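Local atomic coordinates of enterobactin synthetase component F-related protein (Vibrio cholerae serotype O1, PDB entry 4OXI), a protein that binds glycyl-adenosine-5'-phosphate as an adenylation domain and probably uses ATP to activate glycine for a lipopolysaccharide modification that gives resistance to antimicrobial peptides. Residues S308-I313 with C336-L341; L344-Q349 with F374-G379; V356-G361 with A381-G386. All coordinates share one frame; numbering follows the deposited sequence.

Interaction 1 of 3, residues S308-I313 with C336-L341; sequences SVPTVI and CGQALL. With GAP (glycyl-adenosine-5'-phosphate), chain B.
P310 is wedged against the backbone and side chains of C336-L341, and its ring is the densely packed part of this contact. Its CG lies 3.7 Å from Q338 O and also touches Q338 CB, its CD faces C336 O, and its CB meets L340 CD1 at 3.9 Å. Two torsions of L340 together place CD1 here, a fully extended chi1 (-180°) and a chi2 of 58°; the same CD1 also touches CD1 of I313, the two chains crossing at about a right angle. One step back, the chains are joined through the backbone: C336 N donates to S308 O, and V309 CA makes a CH···O contact of 3.2 Å with C336 O. T311 is partly exposed, and the contact is thinner there, carried by one bond to the buried Q338. The latter, extended beyond CG, runs across V309 and P310 and offers OE1 to the hydroxyl of T311. T311 OG1 donates over 2.7 Å, in the carbonyl plane and on a lone pair, which helps hold the amide's rotation. V309 CB lies 3.5 Å from the same OE1, and Y508 touches both P310 and Q338. C336-L341 also meets the ligand: G337 N is 3.0 Å from N7 of the adenine, and C336 SG lies 3.4 Å from the glycyl CA. Segment 308-313, which follows strand 305-308, thus packs behind the loop after the neighbouring parallel strand 332-336, and C336-A339 of this loop line the adenylate pocket of an AMP-binding enzyme.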
loop_
_atom_site.group_PDB
_atom_site.type_symbol
_atom_site.label_atom_id
_atom_site.label_comp_id
_atom_site.label_asym_id
_atom_site.label_seq_id
_atom_site.Cartn_x
_atom_site.Cartn_y
_atom_site.Cartn_z
ATOM N N SER A 308 0.674 -10.150 -2.144
ATOM C CA SER A 308 1.700 -9.628 -1.250
ATOM C C SER A 308 2.965 -9.316 -2.041
ATOM O O SER A 308 3.029 -9.584 -3.235
ATOM C CB SER A 308 2.025 -10.653 -0.172
ATOM O OG SER A 308 2.700 -11.762 -0.750
ATOM N N VAL A 309 3.970 -8.750 -1.377
ATOM C CA VAL A 309 5.302 -8.634 -1.962
ATOM C C VAL A 309 5.834 -10.058 -2.136
ATOM O O VAL A 309 5.386 -10.979 -1.444
ATOM C CB VAL A 309 6.261 -7.810 -1.068
ATOM C CG1 VAL A 309 5.866 -6.341 -1.071
ATOM C CG2 VAL A 309 6.281 -8.359 0.376
ATOM N N PRO A 310 6.765 -10.258 -3.077
ATOM C CA PRO A 310 7.249 -11.617 -3.345
ATOM C C PRO A 310 8.227 -12.154 -2.283
ATOM O O PRO A 310 8.616 -13.319 -2.350
ATOM C CB PRO A 310 7.953 -11.471 -4.698
ATOM C CG PRO A 310 8.325 -10.021 -4.785
ATOM C CD PRO A 310 7.198 -9.301 -4.111
ATOM N N THR A 311 8.608 -11.319 -1.322
ATOM C CA THR A 311 9.396 -11.753 -0.171
ATOM C C THR A 311 8.690 -12.904 0.516
ATOM O O THR A 311 9.317 -13.812 1.064
ATOM C CB THR A 311 9.551 -10.601 0.850
ATOM O OG1 THR A 311 10.357 -9.569 0.276
ATOM C CG2 THR A 311 10.235 -11.079 2.108
ATOM N N VAL A 312 7.367 -12.861 0.485
ATOM C CA VAL A 312 6.572 -13.892 1.130
ATOM C C VAL A 312 6.936 -15.296 0.628
ATOM O O VAL A 312 6.935 -16.255 1.402
ATOM C CB VAL A 312 5.080 -13.572 0.976
ATOM C CG1 VAL A 312 4.225 -14.827 1.053
ATOM C CG2 VAL A 312 4.670 -12.555 2.044
ATOM N N ILE A 313 7.291 -15.406 -0.652
ATOM C CA ILE A 313 7.656 -16.699 -1.233
ATOM C C ILE A 313 8.964 -17.202 -0.643
ATOM O O ILE A 313 9.095 -18.383 -0.326
ATOM C CB ILE A 313 7.821 -16.625 -2.756
ATOM C CG1 ILE A 313 6.552 -16.060 -3.408
ATOM C CG2 ILE A 313 8.164 -18.009 -3.321
ATOM C CD1 ILE A 313 6.753 -15.649 -4.884
ATOM N N CYS A 336 3.390 -8.125 -5.987
ATOM C CA CYS A 336 3.661 -6.759 -6.413
ATOM C C CYS A 336 4.703 -6.162 -5.506
ATOM O O CYS A 336 4.790 -6.533 -4.324
ATOM C CB CYS A 336 2.397 -5.900 -6.312
ATOM S SG CYS A 336 2.574 -4.221 -7.025
ATOM N N GLY A 337 5.496 -5.240 -6.038
ATOM C CA GLY A 337 6.348 -4.436 -5.185
ATOM C C GLY A 337 7.840 -4.565 -5.395
ATOM O O GLY A 337 8.572 -3.599 -5.159
ATOM N N GLN A 338 8.286 -5.752 -5.805
ATOM C CA GLN A 338 9.701 -6.038 -6.028
ATOM C C GLN A 338 9.825 -6.973 -7.214
ATOM O O GLN A 338 8.854 -7.649 -7.576
ATOM C CB GLN A 338 10.310 -6.765 -4.828
ATOM C CG GLN A 338 9.851 -6.264 -3.501
ATOM C CD GLN A 338 10.434 -7.053 -2.355
ATOM O OE1 GLN A 338 9.725 -7.811 -1.683
ATOM N NE2 GLN A 338 11.737 -6.879 -2.119
ATOM N N ALA A 339 11.023 -7.037 -7.791
ATOM C CA ALA A 339 11.301 -7.947 -8.903
ATOM C C ALA A 339 10.922 -9.375 -8.544
ATOM O O ALA A 339 11.352 -9.906 -7.511
ATOM C CB ALA A 339 12.765 -7.871 -9.316
ATOM N N LEU A 340 10.075 -9.980 -9.376
ATOM C CA LEU A 340 9.657 -11.363 -9.162
ATOM C C LEU A 340 10.625 -12.264 -9.911
ATOM O O LEU A 340 10.747 -12.174 -11.134
ATOM C CB LEU A 340 8.228 -11.574 -9.672
ATOM C CG LEU A 340 7.624 -12.966 -9.516
ATOM C CD1 LEU A 340 7.629 -13.379 -8.053
ATOM C CD2 LEU A 340 6.210 -13.003 -10.069
ATOM N N LEU A 341 11.345 -13.112 -9.190
ATOM C CA LEU A 341 12.286 -14.003 -9.857
ATOM C C LEU A 341 11.596 -15.254 -10.377
ATOM O O LEU A 341 10.681 -15.777 -9.735
ATOM C CB LEU A 341 13.443 -14.361 -8.935
ATOM C CG LEU A 341 14.498 -13.263 -9.006
ATOM C CD1 LEU A 341 15.680 -13.584 -8.150
ATOM C CD2 LEU A 341 14.937 -13.109 -10.440
HETATM N N GAP B . 1.719 -0.137 -5.336
HETATM C CA GAP B . 2.585 -1.344 -5.192
HETATM C C GAP B . 3.928 -0.871 -4.670
HETATM O O GAP B . 4.843 -1.634 -4.418
HETATM P PA GAP B . 5.365 1.342 -3.898
HETATM O O1A GAP B . 5.092 2.777 -4.276
HETATM O O2A GAP B . 5.597 0.954 -2.447
HETATM O O3A GAP B . 4.097 0.559 -4.488
HETATM C "C5'" GAP B . 6.679 1.263 -6.166
HETATM O "O5'" GAP B . 6.615 0.872 -4.794
HETATM C "C4'" GAP B . 7.975 0.751 -6.761
HETATM O "O4'" GAP B . 8.113 -0.642 -6.470
HETATM C "C3'" GAP B . 7.999 0.803 -8.272
HETATM O "O3'" GAP B . 8.382 2.096 -8.738
HETATM C "C2'" GAP B . 9.008 -0.282 -8.609
HETATM O "O2'" GAP B . 10.328 0.180 -8.367
HETATM C "C1'" GAP B . 8.802 -1.309 -7.527
HETATM N N9 GAP B . 7.939 -2.396 -8.042
HETATM C C8 GAP B . 6.609 -2.496 -7.856
HETATM N N7 GAP B . 6.117 -3.618 -8.440
HETATM C C5 GAP B . 7.157 -4.249 -9.029
HETATM C C6 GAP B . 7.331 -5.478 -9.830
HETATM N N6 GAP B . 6.273 -6.288 -10.103
HETATM N N1 GAP B . 8.582 -5.768 -10.258
HETATM C C2 GAP B . 9.644 -4.975 -9.982
HETATM N N3 GAP B . 9.549 -3.843 -9.258
HETATM C C4 GAP B . 8.355 -3.440 -8.761
#

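Interaction 2 of 3, residues L344-Q349 with F374-G379; sequences LAEQWQ and FVAHSG
A345 sets its methyl group squarely over one face of the F374 ring, CB standing 3.6 Å from the ring centroid and almost on the normal, a CH-pi contact. With chi1 at 172°, the phenyl group extends on the side of CB remote from its own backbone N, which carries the ring toward helix 342-352. On its opposite face, offset toward the rim, is N of A376 from the same loop. Two polar chains approach the rim instead. Q349 extends its chain beyond CG so that OE1 comes to the edge, 3.3 Å from F374 CD2 and equally close to CE2, with its amide plane turned 50° from the ring. E346 bends at chi2 (64°), bringing OE1 to the methyl of A376 at 3.7 Å and near F374 CE2; these oxygens at the C-H rim suit the weak positive polarity expected there. Helix 342-352 is the connection of a beta-alpha-beta crossover between parallel strands 332-336 and 356-360, and F374 follows strand 370-373, the antiparallel neighbour of 356-360, so the ring lies between the helix and V356 of strand 356-360. The other branch of the Q349 amide is held as well: NE2 donates to Q354 O and to a water at 2.8 Å, and that water passes a hydrogen bond on to F374 O over 2.9 Å. V383, further along the loop, also touches the ring, while H342 meets it with the two ring planes inclined to one another.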
loop_
_atom_site.group_PDB
_atom_site.type_symbol
_atom_site.label_atom_id
_atom_site.label_comp_id
_atom_site.label_asym_id
_atom_site.label_seq_id
_atom_site.Cartn_x
_atom_site.Cartn_y
_atom_site.Cartn_z
ATOM N N LEU A 344 11.483 -18.186 -8.029
ATOM C CA LEU A 344 10.533 -18.001 -6.934
ATOM C C LEU A 344 9.108 -18.235 -7.414
ATOM O O LEU A 344 8.331 -18.941 -6.771
ATOM C CB LEU A 344 10.643 -16.600 -6.346
ATOM C CG LEU A 344 11.817 -16.322 -5.420
ATOM C CD1 LEU A 344 11.591 -14.982 -4.738
ATOM C CD2 LEU A 344 11.985 -17.449 -4.399
ATOM N N ALA A 345 8.756 -17.637 -8.546
ATOM C CA ALA A 345 7.398 -17.777 -9.030
ATOM C C ALA A 345 7.131 -19.247 -9.340
ATOM O O ALA A 345 6.020 -19.741 -9.117
ATOM C CB ALA A 345 7.163 -16.911 -10.248
ATOM N N GLU A 346 8.152 -19.949 -9.835
ATOM C CA GLU A 346 8.002 -21.373 -10.154
ATOM C C GLU A 346 7.710 -22.205 -8.910
ATOM O O GLU A 346 6.801 -23.039 -8.915
ATOM C CB GLU A 346 9.230 -21.923 -10.891
ATOM C CG GLU A 346 9.257 -23.454 -11.024
ATOM C CD GLU A 346 8.121 -24.027 -11.879
ATOM O OE1 GLU A 346 7.465 -23.265 -12.628
ATOM O OE2 GLU A 346 7.886 -25.255 -11.801
ATOM N N GLN A 347 8.456 -21.960 -7.837
ATOM C CA GLN A 347 8.239 -22.711 -6.610
ATOM C C GLN A 347 6.873 -22.421 -5.985
ATOM O O GLN A 347 6.254 -23.308 -5.401
ATOM C CB GLN A 347 9.374 -22.464 -5.619
ATOM C CG GLN A 347 10.652 -23.199 -5.998
ATOM C CD GLN A 347 11.837 -22.779 -5.160
ATOM O OE1 GLN A 347 12.505 -21.784 -5.462
ATOM N NE2 GLN A 347 12.112 -23.532 -4.101
ATOM N N TRP A 348 6.388 -21.190 -6.114
ATOM C CA TRP A 348 5.079 -20.877 -5.563
ATOM C C TRP A 348 4.017 -21.551 -6.421
ATOM O O TRP A 348 3.056 -22.116 -5.893
ATOM C CB TRP A 348 4.849 -19.360 -5.483
ATOM C CG TRP A 348 3.560 -18.974 -4.780
ATOM C CD1 TRP A 348 2.330 -18.823 -5.347
ATOM C CD2 TRP A 348 3.396 -18.689 -3.384
ATOM N NE1 TRP A 348 1.403 -18.454 -4.388
ATOM C CE2 TRP A 348 2.036 -18.365 -3.175
ATOM C CE3 TRP A 348 4.271 -18.663 -2.289
ATOM C CZ2 TRP A 348 1.529 -18.029 -1.917
ATOM C CZ3 TRP A 348 3.765 -18.335 -1.035
ATOM C CH2 TRP A 348 2.408 -18.023 -0.862
ATOM N N GLN A 349 4.198 -21.511 -7.741
ATOM C CA GLN A 349 3.220 -22.116 -8.646
ATOM C C GLN A 349 3.139 -23.648 -8.508
ATOM O O GLN A 349 2.066 -24.235 -8.672
ATOM C CB GLN A 349 3.475 -21.708 -10.105
ATOM C CG GLN A 349 2.443 -22.296 -11.080
ATOM C CD GLN A 349 2.316 -21.490 -12.357
ATOM O OE1 GLN A 349 3.165 -21.578 -13.254
ATOM N NE2 GLN A 349 1.253 -20.692 -12.450
ATOM N N PHE A 374 2.501 -15.261 -15.088
ATOM C CA PHE A 374 3.722 -16.032 -15.060
ATOM C C PHE A 374 3.600 -17.228 -16.011
ATOM O O PHE A 374 2.630 -17.988 -15.946
ATOM C CB PHE A 374 3.984 -16.519 -13.643
ATOM C CG PHE A 374 5.117 -17.480 -13.537
ATOM C CD1 PHE A 374 6.413 -17.072 -13.789
ATOM C CD2 PHE A 374 4.888 -18.804 -13.177
ATOM C CE1 PHE A 374 7.476 -17.971 -13.679
ATOM C CE2 PHE A 374 5.937 -19.710 -13.065
ATOM C CZ PHE A 374 7.233 -19.292 -13.311
ATOM N N VAL A 375 4.587 -17.364 -16.892
ATOM C CA VAL A 375 4.677 -18.472 -17.839
ATOM C C VAL A 375 5.863 -19.338 -17.440
ATOM O O VAL A 375 7.013 -18.912 -17.558
ATOM C CB VAL A 375 4.915 -17.948 -19.276
ATOM C CG1 VAL A 375 5.000 -19.100 -20.263
ATOM C CG2 VAL A 375 3.818 -16.953 -19.692
ATOM N N ALA A 376 5.590 -20.542 -16.949
ATOM C CA ALA A 376 6.648 -21.471 -16.542
ATOM C C ALA A 376 7.666 -21.755 -17.656
ATOM O O ALA A 376 8.850 -21.973 -17.393
ATOM C CB ALA A 376 6.033 -22.774 -16.057
ATOM N N HIS A 377 7.193 -21.745 -18.899
ATOM C CA HIS A 377 8.020 -22.107 -20.050
ATOM C C HIS A 377 8.536 -20.890 -20.820
ATOM O O HIS A 377 8.435 -20.843 -22.050
ATOM C CB HIS A 377 7.219 -22.998 -21.006
ATOM C CG HIS A 377 6.649 -24.220 -20.355
ATOM N ND1 HIS A 377 7.438 -25.200 -19.788
ATOM C CD2 HIS A 377 5.366 -24.621 -20.178
ATOM C CE1 HIS A 377 6.667 -26.152 -19.292
ATOM N NE2 HIS A 377 5.406 -25.826 -19.516
ATOM N N SER A 378 9.083 -19.911 -20.104
ATOM C CA SER A 378 9.556 -18.690 -20.747
ATOM C C SER A 378 11.058 -18.767 -20.925
ATOM O O SER A 378 11.622 -18.107 -21.794
ATOM C CB SER A 378 9.219 -17.459 -19.900
ATOM O OG SER A 378 10.123 -17.347 -18.810
ATOM N N GLY A 379 11.697 -19.569 -20.082
ATOM C CA GLY A 379 13.143 -19.658 -20.057
ATOM C C GLY A 379 13.829 -18.322 -19.825
ATOM O O GLY A 379 14.860 -18.057 -20.441
HETATM O O HOH W 1 0.548 -18.423 -13.990
#

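Interaction 3 of 3, residues V356-G361 with A381-G386; sequences VINLYG and ASVPIG. With GAP (glycyl-adenosine-5'-phosphate), chain B.
From strand 356-360, whose N-L-Y-G end opens the NxYGPTE core motif of nonribosomal peptide synthetase adenylation domains, N358 reaches across to the loop V383-I385. Its CB packs on V383 CG1 at 3.8 Å. From there CG, anti to the backbone N (chi1 -168°), sets the amide between loop and ligand, and its two ends part company. OD1 accepts a hydrogen bond of 2.9 Å from N6 of the adenine, while ND2 donates to P384 O, also over 2.9 Å. The latter bond is bent, with an N-H···O angle of 149°, and the donor stands well above the carbonyl plane. Holding ND2 in this way probably sets which end of the amide meets the base, and with it how N358 reads the exocyclic amine. N6 is gripped a second time by L359 O. Beside this, Y360 and I385 run alongside each other in the same direction: I385 CG2 touches Y360 CB, and CD1 rests over one face of the phenol, 4.0 Å from its centroid. The edge of the same ring is turned to the adenine, and Y360 OH is hydrogen-bonded to D452. I385 and G386 form a classic beta bulge opposite L461. I385 also reaches the base directly, its CG2 lying 3.6 Å from the ligand atom N1.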
loop_
_atom_site.group_PDB
_atom_site.type_symbol
_atom_site.label_atom_id
_atom_site.label_comp_id
_atom_site.label_asym_id
_atom_site.label_seq_id
_atom_site.Cartn_x
_atom_site.Cartn_y
_atom_site.Cartn_z
ATOM N N VAL A 356 -0.221 -17.557 -11.339
ATOM C CA VAL A 356 0.563 -16.610 -10.569
ATOM C C VAL A 356 0.656 -15.357 -11.429
ATOM O O VAL A 356 0.954 -15.454 -12.611
ATOM C CB VAL A 356 1.971 -17.167 -10.303
ATOM C CG1 VAL A 356 2.869 -16.109 -9.722
ATOM C CG2 VAL A 356 1.898 -18.384 -9.367
ATOM N N ILE A 357 0.376 -14.189 -10.855
ATOM C CA ILE A 357 0.312 -12.953 -11.632
ATOM C C ILE A 357 1.303 -11.933 -11.082
ATOM O O ILE A 357 1.263 -11.618 -9.891
ATOM C CB ILE A 357 -1.096 -12.322 -11.560
ATOM C CG1 ILE A 357 -2.186 -13.338 -11.907
ATOM C CG2 ILE A 357 -1.193 -11.087 -12.455
ATOM C CD1 ILE A 357 -2.004 -13.979 -13.258
ATOM N N ASN A 358 2.195 -11.422 -11.929
ATOM C CA ASN A 358 3.121 -10.362 -11.517
ATOM C C ASN A 358 2.406 -9.040 -11.718
ATOM O O ASN A 358 1.877 -8.801 -12.799
ATOM C CB ASN A 358 4.412 -10.402 -12.359
ATOM C CG ASN A 358 5.532 -9.525 -11.786
ATOM O OD1 ASN A 358 5.457 -9.056 -10.647
ATOM N ND2 ASN A 358 6.594 -9.330 -12.572
ATOM N N LEU A 359 2.349 -8.195 -10.691
ATOM C CA LEU A 359 1.723 -6.878 -10.837
ATOM C C LEU A 359 2.776 -5.815 -10.604
ATOM O O LEU A 359 3.599 -5.964 -9.701
ATOM C CB LEU A 359 0.611 -6.672 -9.809
ATOM C CG LEU A 359 -0.678 -7.478 -9.861
ATOM C CD1 LEU A 359 -1.653 -7.073 -8.718
ATOM C CD2 LEU A 359 -1.317 -7.262 -11.187
ATOM N N TYR A 360 2.745 -4.739 -11.394
ATOM C CA TYR A 360 3.685 -3.637 -11.209
ATOM C C TYR A 360 2.978 -2.285 -11.152
ATOM O O TYR A 360 2.039 -2.027 -11.906
ATOM C CB TYR A 360 4.783 -3.602 -12.307
ATOM C CG TYR A 360 5.385 -2.218 -12.467
ATOM C CD1 TYR A 360 6.520 -1.842 -11.748
ATOM C CD2 TYR A 360 4.794 -1.268 -13.298
ATOM C CE1 TYR A 360 7.048 -0.555 -11.865
ATOM C CE2 TYR A 360 5.305 0.017 -13.407
ATOM C CZ TYR A 360 6.436 0.363 -12.699
ATOM O OH TYR A 360 6.947 1.643 -12.821
ATOM N N GLY A 361 3.476 -1.409 -10.282
ATOM C CA GLY A 361 3.059 -0.023 -10.261
ATOM C C GLY A 361 3.453 0.654 -8.957
ATOM O O GLY A 361 3.663 -0.016 -7.935
ATOM N N ALA A 381 15.150 -15.345 -16.670
ATOM C CA ALA A 381 15.576 -15.331 -15.266
ATOM C C ALA A 381 14.623 -14.563 -14.338
ATOM O O ALA A 381 14.587 -14.804 -13.123
ATOM C CB ALA A 381 16.975 -14.779 -15.149
ATOM N N SER A 382 13.868 -13.626 -14.903
ATOM C CA SER A 382 12.900 -12.856 -14.122
ATOM C C SER A 382 11.552 -12.869 -14.823
ATOM O O SER A 382 11.466 -13.139 -16.024
ATOM C CB SER A 382 13.358 -11.412 -13.987
ATOM O OG SER A 382 13.450 -10.830 -15.277
ATOM N N VAL A 383 10.502 -12.578 -14.070
ATOM C CA VAL A 383 9.167 -12.475 -14.633
ATOM C C VAL A 383 8.973 -11.045 -15.104
ATOM O O VAL A 383 9.221 -10.097 -14.350
ATOM C CB VAL A 383 8.109 -12.840 -13.586
ATOM C CG1 VAL A 383 6.708 -12.761 -14.173
ATOM C CG2 VAL A 383 8.383 -14.228 -13.021
ATOM N N PRO A 384 8.560 -10.874 -16.365
ATOM C CA PRO A 384 8.252 -9.540 -16.904
ATOM C C PRO A 384 7.188 -8.836 -16.058
ATOM O O PRO A 384 6.382 -9.519 -15.427
ATOM C CB PRO A 384 7.664 -9.845 -18.285
ATOM C CG PRO A 384 8.234 -11.218 -18.657
ATOM C CD PRO A 384 8.420 -11.952 -17.365
ATOM N N ILE A 385 7.176 -7.505 -16.049
ATOM C CA ILE A 385 6.076 -6.775 -15.410
ATOM C C ILE A 385 4.907 -6.640 -16.389
ATOM O O ILE A 385 3.799 -6.257 -16.011
ATOM C CB ILE A 385 6.509 -5.391 -14.876
ATOM C CG1 ILE A 385 7.210 -4.563 -15.953
ATOM C CG2 ILE A 385 7.442 -5.546 -13.682
ATOM C CD1 ILE A 385 7.405 -3.070 -15.536
ATOM N N GLY A 386 5.161 -6.950 -17.658
ATOM C CA GLY A 386 4.071 -7.204 -18.591
ATOM C C GLY A 386 3.619 -6.010 -19.397
ATOM O O GLY A 386 4.434 -5.280 -19.978
HETATM N N GAP B . 1.719 -0.137 -5.336
HETATM C CA GAP B . 2.585 -1.344 -5.192
HETATM C C GAP B . 3.928 -0.871 -4.670
HETATM O O GAP B . 4.843 -1.634 -4.418
HETATM P PA GAP B . 5.365 1.342 -3.898
HETATM O O1A GAP B . 5.092 2.777 -4.276
HETATM O O2A GAP B . 5.597 0.954 -2.447
HETATM O O3A GAP B . 4.097 0.559 -4.488
HETATM C "C5'" GAP B . 6.679 1.263 -6.166
HETATM O "O5'" GAP B . 6.615 0.872 -4.794
HETATM C "C4'" GAP B . 7.975 0.751 -6.761
HETATM O "O4'" GAP B . 8.113 -0.642 -6.470
HETATM C "C3'" GAP B . 7.999 0.803 -8.272
HETATM O "O3'" GAP B . 8.382 2.096 -8.738
HETATM C "C2'" GAP B . 9.008 -0.282 -8.609
HETATM O "O2'" GAP B . 10.328 0.180 -8.367
HETATM C "C1'" GAP B . 8.802 -1.309 -7.527
HETATM N N9 GAP B . 7.939 -2.396 -8.042
HETATM C C8 GAP B . 6.609 -2.496 -7.856
HETATM N N7 GAP B . 6.117 -3.618 -8.440
HETATM C C5 GAP B . 7.157 -4.249 -9.029
HETATM C C6 GAP B . 7.331 -5.478 -9.830
HETATM N N6 GAP B . 6.273 -6.288 -10.103
HETATM N N1 GAP B . 8.582 -5.768 -10.258
HETATM C C2 GAP B . 9.644 -4.975 -9.982
HETATM N N3 GAP B . 9.549 -3.843 -9.258
HETATM C C4 GAP B . 8.355 -3.440 -8.761
#

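The three contacts follow one sheet, made of strands 305-308, 332-336, 356-360, 370-373 and 387-388. Interactions 1 and 3, with centres about 9 Å apart, both touch the adenylate: between them C336 SG lies 3.4 Å from L359 O, and L340 and V383 are linked by a backbone hydrogen bond, V383 N to L340 O at 3.0 Å. Interaction 2 does not touch the ligand, which is about 11 Å from its A345 side chain. It is tied to interaction 3 by the probable backbone hydrogen bond from F374 N to V356 O at 2.9 Å, and I313 joins it to interaction 1, with CG1 3.6 Å from W348 CE3.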